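Local coordinates for protein DNA polymerase III, beta subunit (Eubacterium rectale, PDB 3T0P) that probably forms a ring-shaped head-to-tail homodimer around DNA, tethering DNA polymerases and other proteins to it and so giving them processivity, at residues N10-V15 against E77-L82; K192-G197 against R236-E241. All coordinates share one frame; numbering follows the deposited sequence. Where two conformers were deposited one is given.

Contact 1 (N10-V15 against E77-L82)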
loop_
_atom_site.group_PDB
_atom_site.type_symbol
_atom_site.label_atom_id
_atom_site.label_comp_id
_atom_site.label_asym_id
_atom_site.label_seq_id
_atom_site.Cartn_x
_atom_site.Cartn_y
_atom_site.Cartn_z
ATOM N N ASN B 10 0.489 -2.988 -25.573
ATOM C CA ASN B 10 -0.716 -2.316 -26.032
ATOM C C ASN B 10 -1.936 -2.963 -25.424
ATOM O O ASN B 10 -2.857 -2.275 -25.014
ATOM C CB ASN B 10 -0.772 -2.353 -27.565
ATOM C CG ASN B 10 0.163 -1.368 -28.209
ATOM O OD1 ASN B 10 0.540 -0.368 -27.609
ATOM N ND2 ASN B 10 0.471 -1.561 -29.471
ATOM N N LEU B 11 -1.913 -4.298 -25.317
ATOM C CA LEU B 11 -3.021 -5.061 -24.765
ATOM C C LEU B 11 -3.110 -4.793 -23.278
ATOM O O LEU B 11 -4.209 -4.604 -22.783
ATOM C CB LEU B 11 -2.804 -6.549 -25.086
ATOM C CG LEU B 11 -3.945 -7.542 -24.907
ATOM C CD1 LEU B 11 -5.222 -7.111 -25.669
ATOM C CD2 LEU B 11 -3.495 -8.911 -25.393
ATOM N N LEU B 12 -1.950 -4.673 -22.589
ATOM C CA LEU B 12 -1.908 -4.401 -21.162
ATOM C C LEU B 12 -2.433 -3.005 -20.856
ATOM O O LEU B 12 -3.243 -2.848 -19.942
ATOM C CB LEU B 12 -0.495 -4.604 -20.569
ATOM C CG LEU B 12 -0.343 -4.290 -19.082
ATOM C CD1 LEU B 12 -1.304 -5.136 -18.232
ATOM C CD2 LEU B 12 1.111 -4.467 -18.615
ATOM N N LYS B 13 -1.970 -1.995 -21.589
ATOM C CA LYS B 13 -2.459 -0.640 -21.370
ATOM C C LYS B 13 -3.994 -0.619 -21.540
ATOM O O LYS B 13 -4.674 -0.054 -20.707
ATOM C CB LYS B 13 -1.773 0.364 -22.333
ATOM C CG LYS B 13 -2.200 1.805 -22.118
ATOM C CD LYS B 13 -1.433 2.764 -23.001
ATOM C CE LYS B 13 -1.644 4.196 -22.560
ATOM N NZ LYS B 13 -0.881 5.144 -23.415
ATOM N N GLY B 14 -4.507 -1.311 -22.551
ATOM C CA GLY B 14 -5.938 -1.363 -22.820
ATOM C C GLY B 14 -6.774 -2.030 -21.748
ATOM O O GLY B 14 -7.822 -1.487 -21.367
ATOM N N VAL B 15 -6.340 -3.229 -21.268
ATOM C CA VAL B 15 -7.102 -3.953 -20.233
ATOM C C VAL B 15 -7.076 -3.154 -18.928
ATOM O O VAL B 15 -8.073 -3.145 -18.223
ATOM C CB VAL B 15 -6.699 -5.446 -20.009
ATOM C CG1 VAL B 15 -6.620 -6.212 -21.326
ATOM C CG2 VAL B 15 -5.403 -5.586 -19.211
ATOM N N GLU B 77 -4.905 -10.513 -15.644
ATOM C CA GLU B 77 -3.792 -11.181 -14.964
ATOM C C GLU B 77 -2.962 -11.970 -15.987
ATOM O O GLU B 77 -1.741 -11.947 -15.914
ATOM C CB GLU B 77 -4.296 -12.075 -13.831
ATOM C CG GLU B 77 -3.284 -12.265 -12.722
ATOM C CD GLU B 77 -3.855 -12.560 -11.345
ATOM O OE1 GLU B 77 -4.841 -11.890 -10.957
ATOM O OE2 GLU B 77 -3.273 -13.410 -10.629
ATOM N N ILE B 78 -3.617 -12.575 -17.005
ATOM C CA ILE B 78 -2.902 -13.304 -18.060
ATOM C C ILE B 78 -2.013 -12.318 -18.822
ATOM O O ILE B 78 -0.813 -12.539 -18.891
ATOM C CB ILE B 78 -3.844 -14.091 -19.010
ATOM C CG1 ILE B 78 -4.482 -15.289 -18.286
ATOM C CG2 ILE B 78 -3.116 -14.551 -20.289
ATOM C CD1 ILE B 78 -5.522 -16.081 -19.086
ATOM N N VAL B 79 -2.595 -11.205 -19.308
ATOM C CA VAL B 79 -1.936 -10.201 -20.142
ATOM C C VAL B 79 -0.773 -9.574 -19.392
ATOM O O VAL B 79 0.312 -9.444 -19.953
ATOM C CB VAL B 79 -2.957 -9.158 -20.679
ATOM C CG1 VAL B 79 -2.256 -7.968 -21.322
ATOM C CG2 VAL B 79 -3.911 -9.810 -21.677
ATOM N N ARG B 80 -0.983 -9.251 -18.106
ATOM C CA ARG B 80 -0.000 -8.636 -17.207
ATOM C C ARG B 80 1.206 -9.551 -16.901
ATOM O O ARG B 80 2.285 -9.039 -16.585
ATOM C CB ARG B 80 -0.682 -8.253 -15.888
ATOM C CG ARG B 80 0.002 -7.132 -15.126
ATOM C CD ARG B 80 -0.858 -6.629 -13.989
ATOM N NE ARG B 80 -2.102 -6.011 -14.461
ATOM C CZ ARG B 80 -3.312 -6.456 -14.148
ATOM N NH1 ARG B 80 -3.454 -7.517 -13.356
ATOM N NH2 ARG B 80 -4.391 -5.835 -14.605
ATOM N N LYS B 81 1.007 -10.881 -16.927
ATOM C CA LYS B 81 2.053 -11.861 -16.641
ATOM C C LYS B 81 2.659 -12.531 -17.885
ATOM O O LYS B 81 3.653 -13.233 -17.749
ATOM C CB LYS B 81 1.530 -12.906 -15.650
ATOM C CG LYS B 81 1.300 -12.279 -14.277
ATOM C CD LYS B 81 1.085 -13.316 -13.209
ATOM C CE LYS B 81 1.018 -12.716 -11.826
ATOM N NZ LYS B 81 0.446 -13.700 -10.874
ATOM N N LEU B 82 2.142 -12.247 -19.090
ATOM C CA LEU B 82 2.730 -12.806 -20.299
ATOM C C LEU B 82 4.063 -12.138 -20.617
ATOM O O LEU B 82 4.291 -11.011 -20.173
ATOM C CB LEU B 82 1.784 -12.661 -21.511
ATOM C CG LEU B 82 0.655 -13.678 -21.617
ATOM C CD1 LEU B 82 -0.236 -13.366 -22.796
ATOM C CD2 LEU B 82 1.160 -15.100 -21.663
#
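The helix pair of the N-terminal domain of this DNA-encircling beta subunit, packed against its beta-sheet, comes together here: Leu-11, Leu-12 and Val-15 of helix 8-18 meet Val-79 and Arg-80 of helix 72-81. The two short segments run roughly antiparallel, at 142°, with their axes 9.1 Å apart. Val-79 is the centre of the contact, touching Leu-11, Leu-12 and Val-15. Its CG1, held anti to the backbone N (chi1 169°), is driven against the neighbouring helix backbone and lies 3.5 Å from Leu-12 N. The other branch, CG2, turns to the Leu-11 side chain, which crosses it at about a right angle, with CD2 of Leu-11 3.8 Å from CG2 of Val-79. Val-15 is a looser neighbour of the same valine, and both Leu-11 and Val-15 pack on Phe-75 as well. Beyond the helix pair, Ile-78 rests on strand 104-109, while Glu-77 forms a salt bridge with Lys-276 of the second subunit, so helix 72-81 also serves the dimer interface. Arg-80 marks the more open side; in the conformer given, its NH2 hydrogen-bonds Asn-16 OD1 of helix 8-18. Leu-12 CD1 reaches across the start of the arginine chain, 3.9 Å from Arg-80 CG.

Contact 2 (K192-G197 against R236-E241)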
loop_
_atom_site.group_PDB
_atom_site.type_symbol
_atom_site.label_atom_id
_atom_site.label_comp_id
_atom_site.label_asym_id
_atom_site.label_seq_id
_atom_site.Cartn_x
_atom_site.Cartn_y
_atom_site.Cartn_z
ATOM N N LYS B 192 -25.893 22.392 -17.624
ATOM C CA LYS B 192 -25.965 22.109 -16.193
ATOM C C LYS B 192 -26.332 20.633 -16.033
ATOM O O LYS B 192 -27.463 20.248 -16.306
ATOM C CB LYS B 192 -27.012 23.049 -15.551
ATOM C CG LYS B 192 -26.727 23.426 -14.117
ATOM C CD LYS B 192 -27.902 24.173 -13.489
ATOM C CE LYS B 192 -27.793 24.185 -11.980
ATOM N NZ LYS B 192 -28.763 25.126 -11.333
ATOM N N VAL B 193 -25.361 19.795 -15.670
ATOM C CA VAL B 193 -25.554 18.348 -15.525
ATOM C C VAL B 193 -24.914 17.826 -14.233
ATOM O O VAL B 193 -24.007 18.457 -13.679
ATOM C CB VAL B 193 -25.025 17.552 -16.747
ATOM C CG1 VAL B 193 -25.769 17.940 -18.024
ATOM C CG2 VAL B 193 -23.506 17.679 -16.910
ATOM N N VAL B 194 -25.371 16.655 -13.779
ATOM C CA VAL B 194 -24.846 16.020 -12.583
ATOM C C VAL B 194 -24.237 14.671 -13.014
ATOM O O VAL B 194 -24.947 13.767 -13.478
ATOM C CB VAL B 194 -25.894 15.885 -11.446
ATOM C CG1 VAL B 194 -25.257 15.325 -10.173
ATOM C CG2 VAL B 194 -26.566 17.222 -11.154
ATOM N N VAL B 195 -22.911 14.587 -12.893
ATOM C CA VAL B 195 -22.102 13.437 -13.261
ATOM C C VAL B 195 -21.957 12.519 -12.035
ATOM O O VAL B 195 -21.533 13.010 -10.990
ATOM C CB VAL B 195 -20.700 13.855 -13.820
ATOM C CG1 VAL B 195 -19.936 12.640 -14.347
ATOM C CG2 VAL B 195 -20.829 14.939 -14.906
ATOM N N PRO B 196 -22.233 11.193 -12.159
ATOM C CA PRO B 196 -22.047 10.287 -11.012
ATOM C C PRO B 196 -20.628 10.351 -10.438
ATOM O O PRO B 196 -19.673 10.542 -11.192
ATOM C CB PRO B 196 -22.320 8.898 -11.611
ATOM C CG PRO B 196 -23.210 9.170 -12.782
ATOM C CD PRO B 196 -22.733 10.462 -13.345
ATOM N N GLY B 197 -20.516 10.230 -9.113
ATOM C CA GLY B 197 -19.246 10.271 -8.400
ATOM C C GLY B 197 -18.304 9.183 -8.847
ATOM O O GLY B 197 -17.126 9.453 -9.105
ATOM N N ARG B 236 -23.828 7.669 -17.857
ATOM C CA ARG B 236 -25.186 8.177 -17.673
ATOM C C ARG B 236 -25.102 9.391 -16.761
ATOM O O ARG B 236 -24.132 9.521 -16.031
ATOM C CB ARG B 236 -26.080 7.120 -17.041
ATOM C CG ARG B 236 -26.477 5.949 -17.946
ATOM C CD ARG B 236 -27.716 5.207 -17.422
ATOM N NE ARG B 236 -27.731 5.078 -15.957
ATOM C CZ ARG B 236 -27.734 3.925 -15.289
ATOM N NH1 ARG B 236 -27.765 2.768 -15.944
ATOM N NH2 ARG B 236 -27.728 3.921 -13.961
ATOM N N LEU B 237 -26.068 10.301 -16.826
ATOM C CA LEU B 237 -26.101 11.470 -15.963
ATOM C C LEU B 237 -27.190 11.279 -14.907
ATOM O O LEU B 237 -28.108 10.499 -15.122
ATOM C CB LEU B 237 -26.376 12.734 -16.806
ATOM C CG LEU B 237 -25.280 13.154 -17.772
ATOM C CD1 LEU B 237 -25.800 14.209 -18.712
ATOM C CD2 LEU B 237 -24.025 13.643 -17.026
ATOM N N ILE B 238 -27.099 11.981 -13.772
ATOM C CA ILE B 238 -28.128 11.877 -12.728
ATOM C C ILE B 238 -29.273 12.853 -13.052
ATOM O O ILE B 238 -29.027 14.043 -13.282
ATOM C CB ILE B 238 -27.545 12.111 -11.319
ATOM C CG1 ILE B 238 -26.330 11.192 -11.085
ATOM C CG2 ILE B 238 -28.637 11.916 -10.259
ATOM C CD1 ILE B 238 -25.544 11.441 -9.833
ATOM N N GLU B 239 -30.515 12.341 -13.066
ATOM C CA GLU B 239 -31.697 13.139 -13.377
ATOM C C GLU B 239 -32.198 13.914 -12.146
ATOM O O GLU B 239 -32.040 13.451 -11.011
ATOM C CB GLU B 239 -32.810 12.240 -13.939
ATOM N N GLY B 240 -32.773 15.093 -12.393
ATOM C CA GLY B 240 -33.332 15.956 -11.350
ATOM C C GLY B 240 -32.728 17.343 -11.224
ATOM O O GLY B 240 -31.628 17.619 -11.720
ATOM N N GLU B 241 -33.448 18.228 -10.532
ATOM C CA GLU B 241 -32.990 19.597 -10.318
ATOM C C GLU B 241 -31.974 19.607 -9.181
ATOM O O GLU B 241 -32.291 19.151 -8.084
ATOM C CB GLU B 241 -34.175 20.536 -10.032
HETATM O O HOH W 1 -27.600 15.651 -14.871
#
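The ring of Pro-196 carries the Ile-238 side chain over one face, with Ile-238 CD1 3.9 Å from Pro-196 CA, and meets the Arg-236 carbonyl at its CD-CG edge, where Arg-236 O comes within 3.2 Å of Pro-196 CD. Next to it the backbones pair like antiparallel strands. Ile-238 N donates to Val-194 O over 2.8 Å in an almost straight bond (176°), but the return bond is replaced by a water, which accepts from Val-194 N and donates to Ile-238 O. Leu-237 works on the other side of the strand: with CG anti to its carbonyl carbon (chi1 -68°), it brings CD1 to 3.8 Å from Val-193 CG1 and CD2 to 4.0 Å from Val-195 CG2. A serine in place of Leu-237 would probably strip Val-193 and Val-195 of this cover and lose the packing on Ile-224. Strand 187-196 bonds through Val-193 and Val-195 to strand 157-163, and Pro-196 is the N-cap of helix 197-206. Segment 236-241, leaving the inner strand 231-236 of one sheet, thus runs alongside the end of 187-196, the outermost strand of another within this chain, with Leu-154 packed against both Val-194 and Ile-238.

From the N terminus, strand 3-7 leads into helix 8-18, and the chain then runs through strands 33-38 to 66-71 before helix 72-81 comes back to close contact 1, a loop of 61 intervening residues that joins the two helices of the N-terminal domain. Only afterwards does contact 2 open: strand 187-196 ends, helix 197-206 and strands 214-220, 223-228 and 231-236 follow, and segment 236-241 closes a loop of 38 residues, tying the end of strand 187-196 to the loop after strand 231-236. The two are in series, neither nesting nor crossing, with centres about 33 Å apart. They are linked indirectly, since the sheet holding strands 33-38, 43-48, 52-58 and 66-71 also takes in strand 231-236.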